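Side-chain contact in DCN1-like protein 3 (Homo sapiens, PDB 4GBA), which promotes cullin neddylation by helping transfer NEDD8 from N-terminally acetylated E2 enzymes to cullin-RBX complexes: residues A[10-15]-A[63-68]. Numbering follows the deposited sequence.
Sequences ELFRRY and EFFDGC
Phe12 reaches from helix 7-13 into the angle between Phe64 and Phe65 of helix 61-71, and the contact is apolar throughout. The densest part is the pairing of Phe12 with Phe64: CD1 of Phe12 lies 3.6 Å from CD2 of Phe64, and the two side chains run alongside each other in opposite senses. Their rings meet obliquely, planes at 45°, large and apolar enough to bridge the two helices. A chi1 of -168° swings the Phe64 ring away from its own backbone N and toward helix 7-13, bringing Phe64 CE2 to 4.0 Å from Phe12 CA. Phe64 CZ meets Leu11 CD2 at 4.1 Å, the methyl sitting at the ring's edge; a branched leucine suits this place because it brings no polar group to bury. Within its own helix, the sulfur of Cys68 rests over one face of Phe64, toward the rim. Were Phe64 cut back to an alanine, Leu11 and the Phe12 ring would lose their shared packing partner, which is likely to leave a gap between the helices. The looser side is that of Phe65, which is partly exposed and buries much less area here than Phe64. Its ring turns an edge to the face that the flat, buried Phe12 offers, an offset edge-to-face pair with Phe65 CE2 3.7 Å from Phe12 CB. Leu8 touches both Phe64 and Phe65, and Ile23 packs against Phe12 and Phe64. The whole is an aromatic cluster joining two helices, part of the hydrophobic packing in the N-terminal half of the helical DCUN1 (PONY) domain.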
ATOM      1  N   GLU A  10     -25.700   4.727  11.030  1.00 48.28           N
ATOM      2  CA  GLU A  10     -25.215   5.354  12.264  1.00 49.93           C
ATOM      3  C   GLU A  10     -23.683   5.273  12.363  1.00 48.64           C
ATOM      4  O   GLU A  10     -23.026   6.211  12.819  1.00 47.13           O
ATOM      5  CB  GLU A  10     -25.872   4.737  13.506  1.00 47.60           C
ATOM      6  N   LEU A  11     -23.122   4.148  11.930  1.00 45.64           N
ATOM      7  CA  LEU A  11     -21.680   3.958  11.945  1.00 45.58           C
ATOM      8  C   LEU A  11     -21.004   4.952  11.018  1.00 45.75           C
ATOM      9  O   LEU A  11     -20.043   5.615  11.406  1.00 47.47           O
ATOM     10  CB  LEU A  11     -21.319   2.543  11.521  1.00 44.86           C
ATOM     11  CG  LEU A  11     -19.845   2.190  11.670  1.00 41.59           C
ATOM     12  CD1 LEU A  11     -19.419   2.347  13.122  1.00 38.82           C
ATOM     13  CD2 LEU A  11     -19.615   0.768  11.181  1.00 40.24           C
ATOM     14  N   PHE A  12     -21.512   5.061   9.796  1.00 43.04           N
ATOM     15  CA  PHE A  12     -20.987   6.038   8.858  1.00 44.29           C
ATOM     16  C   PHE A  12     -21.069   7.446   9.418  1.00 43.63           C
ATOM     17  O   PHE A  12     -20.107   8.201   9.356  1.00 45.68           O
ATOM     18  CB  PHE A  12     -21.717   5.973   7.510  1.00 44.09           C
ATOM     19  CG  PHE A  12     -21.155   6.917   6.468  1.00 45.94           C
ATOM     20  CD1 PHE A  12     -19.890   6.705   5.927  1.00 41.18           C
ATOM     21  CD2 PHE A  12     -21.889   8.014   6.032  1.00 43.66           C
ATOM     22  CE1 PHE A  12     -19.374   7.567   4.969  1.00 39.52           C
ATOM     23  CE2 PHE A  12     -21.375   8.874   5.076  1.00 42.04           C
ATOM     24  CZ  PHE A  12     -20.117   8.649   4.545  1.00 39.43           C
ATOM     25  N   ARG A  13     -22.228   7.790   9.962  1.00 48.61           N
ATOM     26  CA  ARG A  13     -22.495   9.144  10.436  1.00 51.39           C
ATOM     27  C   ARG A  13     -21.509   9.607  11.508  1.00 49.96           C
ATOM     28  O   ARG A  13     -21.268  10.804  11.662  1.00 47.13           O
ATOM     29  CB  ARG A  13     -23.935   9.258  10.960  1.00 53.61           C
ATOM     30  CG  ARG A  13     -24.996   9.393   9.866  1.00 61.16           C
ATOM     31  CD  ARG A  13     -25.335  10.858   9.586  1.00 74.94           C
ATOM     32  NE  ARG A  13     -25.848  11.067   8.229  1.00 83.51           N
ATOM     33  CZ  ARG A  13     -26.283  12.236   7.759  1.00 83.90           C
ATOM     34  NH1 ARG A  13     -26.284  13.314   8.536  1.00 80.46           N
ATOM     35  NH2 ARG A  13     -26.726  12.327   6.510  1.00 83.10           N
ATOM     36  N   ARG A  14     -20.930   8.671  12.251  1.00 45.97           N
ATOM     37  CA  ARG A  14     -20.088   9.098  13.356  1.00 46.63           C
ATOM     38  C   ARG A  14     -18.648   9.423  12.969  1.00 46.93           C
ATOM     39  O   ARG A  14     -17.926  10.004  13.770  1.00 44.89           O
ATOM     40  CB  ARG A  14     -20.185   8.158  14.569  1.00 47.14           C
ATOM     41  CG  ARG A  14     -19.326   6.933  14.574  1.00 46.40           C
ATOM     42  CD  ARG A  14     -20.019   5.870  15.437  1.00 49.29           C
ATOM     43  NE  ARG A  14     -19.126   5.139  16.335  1.00 56.58           N
ATOM     44  CZ  ARG A  14     -19.343   3.892  16.773  1.00 61.46           C
ATOM     45  NH1 ARG A  14     -20.421   3.206  16.379  1.00 58.81           N
ATOM     46  NH2 ARG A  14     -18.472   3.319  17.607  1.00 61.23           N
ATOM     47  N   TYR A  15     -18.256   9.087  11.737  1.00 43.59           N
ATOM     48  CA  TYR A  15     -16.914   9.381  11.247  1.00 39.24           C
ATOM     49  C   TYR A  15     -16.989  10.357  10.082  1.00 43.94           C
ATOM     50  O   TYR A  15     -16.000  10.976   9.695  1.00 38.45           O
ATOM     51  CB  TYR A  15     -16.203   8.101  10.831  1.00 35.41           C
ATOM     52  CG  TYR A  15     -16.157   7.065  11.928  1.00 39.17           C
ATOM     53  CD1 TYR A  15     -15.315   7.227  13.018  1.00 35.28           C
ATOM     54  CD2 TYR A  15     -16.958   5.919  11.881  1.00 38.50           C
ATOM     55  CE1 TYR A  15     -15.258   6.291  14.032  1.00 35.44           C
ATOM     56  CE2 TYR A  15     -16.912   4.971  12.904  1.00 37.91           C
ATOM     57  CZ  TYR A  15     -16.055   5.168  13.978  1.00 39.03           C
ATOM     58  OH  TYR A  15     -15.973   4.251  15.003  1.00 39.16           O
ATOM     59  N   GLU A  63     -18.042   3.988  -0.983  1.00 40.14           N
ATOM     60  CA  GLU A  63     -16.938   3.080  -0.661  1.00 42.39           C
ATOM     61  C   GLU A  63     -17.188   2.416   0.691  1.00 38.94           C
ATOM     62  O   GLU A  63     -17.054   1.201   0.847  1.00 36.15           O
ATOM     63  CB  GLU A  63     -15.595   3.836  -0.655  1.00 38.97           C
ATOM     64  CG  GLU A  63     -15.129   4.271  -2.048  1.00 34.18           C
ATOM     65  CD  GLU A  63     -14.102   5.418  -2.035  1.00 40.89           C
ATOM     66  OE1 GLU A  63     -13.727   5.922  -0.947  1.00 40.74           O
ATOM     67  OE2 GLU A  63     -13.665   5.822  -3.134  1.00 41.59           O
ATOM     68  N   PHE A  64     -17.568   3.230   1.665  1.00 38.56           N
ATOM     69  CA  PHE A  64     -17.787   2.740   3.006  1.00 38.50           C
ATOM     70  C   PHE A  64     -18.949   1.731   3.024  1.00 39.37           C
ATOM     71  O   PHE A  64     -18.822   0.616   3.546  1.00 35.47           O
ATOM     72  CB  PHE A  64     -18.028   3.909   3.967  1.00 35.46           C
ATOM     73  CG  PHE A  64     -17.985   3.513   5.406  1.00 39.14           C
ATOM     74  CD1 PHE A  64     -16.771   3.399   6.071  1.00 37.01           C
ATOM     75  CD2 PHE A  64     -19.160   3.227   6.099  1.00 42.30           C
ATOM     76  CE1 PHE A  64     -16.727   3.019   7.412  1.00 37.33           C
ATOM     77  CE2 PHE A  64     -19.123   2.851   7.436  1.00 42.36           C
ATOM     78  CZ  PHE A  64     -17.898   2.752   8.092  1.00 38.37           C
ATOM     79  N   PHE A  65     -20.074   2.113   2.436  1.00 37.34           N
ATOM     80  CA  PHE A  65     -21.220   1.210   2.367  1.00 39.16           C
ATOM     81  C   PHE A  65     -20.959  -0.061   1.556  1.00 41.83           C
ATOM     82  O   PHE A  65     -21.262  -1.163   2.014  1.00 43.97           O
ATOM     83  CB  PHE A  65     -22.452   1.945   1.840  1.00 43.13           C
ATOM     84  CG  PHE A  65     -23.199   2.688   2.904  1.00 44.86           C
ATOM     85  CD1 PHE A  65     -24.433   2.227   3.353  1.00 40.11           C
ATOM     86  CD2 PHE A  65     -22.657   3.829   3.482  1.00 39.42           C
ATOM     87  CE1 PHE A  65     -25.122   2.908   4.346  1.00 40.80           C
ATOM     88  CE2 PHE A  65     -23.339   4.509   4.477  1.00 42.01           C
ATOM     89  CZ  PHE A  65     -24.571   4.052   4.910  1.00 42.96           C
ATOM     90  N   ASP A  66     -20.404   0.091   0.357  1.00 40.48           N
ATOM     91  CA  ASP A  66     -20.080  -1.065  -0.479  1.00 39.92           C
ATOM     92  C   ASP A  66     -19.036  -1.953   0.177  1.00 37.93           C
ATOM     93  O   ASP A  66     -19.081  -3.170   0.028  0.81 41.62           O
ATOM     94  CB  ASP A  66     -19.542  -0.622  -1.842  1.00 41.82           C
ATOM     95  CG  ASP A  66     -20.633  -0.228  -2.817  0.78 41.24           C
ATOM     96  OD1 ASP A  66     -21.824  -0.226  -2.444  1.00 41.77           O
ATOM     97  OD2 ASP A  66     -20.281   0.097  -3.968  1.00 50.04           O
ATOM     98  N   GLY A  67     -18.080  -1.338   0.868  1.00 33.28           N
ATOM     99  CA  GLY A  67     -16.997  -2.066   1.502  1.00 32.22           C
ATOM    100  C   GLY A  67     -17.452  -2.803   2.754  1.00 38.85           C
ATOM    101  O   GLY A  67     -17.089  -3.966   2.978  1.00 35.63           O
ATOM    102  N   CYS A  68     -18.248  -2.131   3.582  1.00 39.08           N
ATOM    103  CA  CYS A  68     -18.846  -2.804   4.733  1.00 40.27           C
ATOM    104  C   CYS A  68     -19.735  -3.966   4.297  1.00 35.86           C
ATOM    105  O   CYS A  68     -19.564  -5.079   4.781  1.00 34.12           O
ATOM    106  CB  CYS A  68     -19.583  -1.824   5.634  1.00 37.99           C
ATOM    107  SG  CYS A  68     -18.445  -0.765   6.569  1.00 38.67           S
TER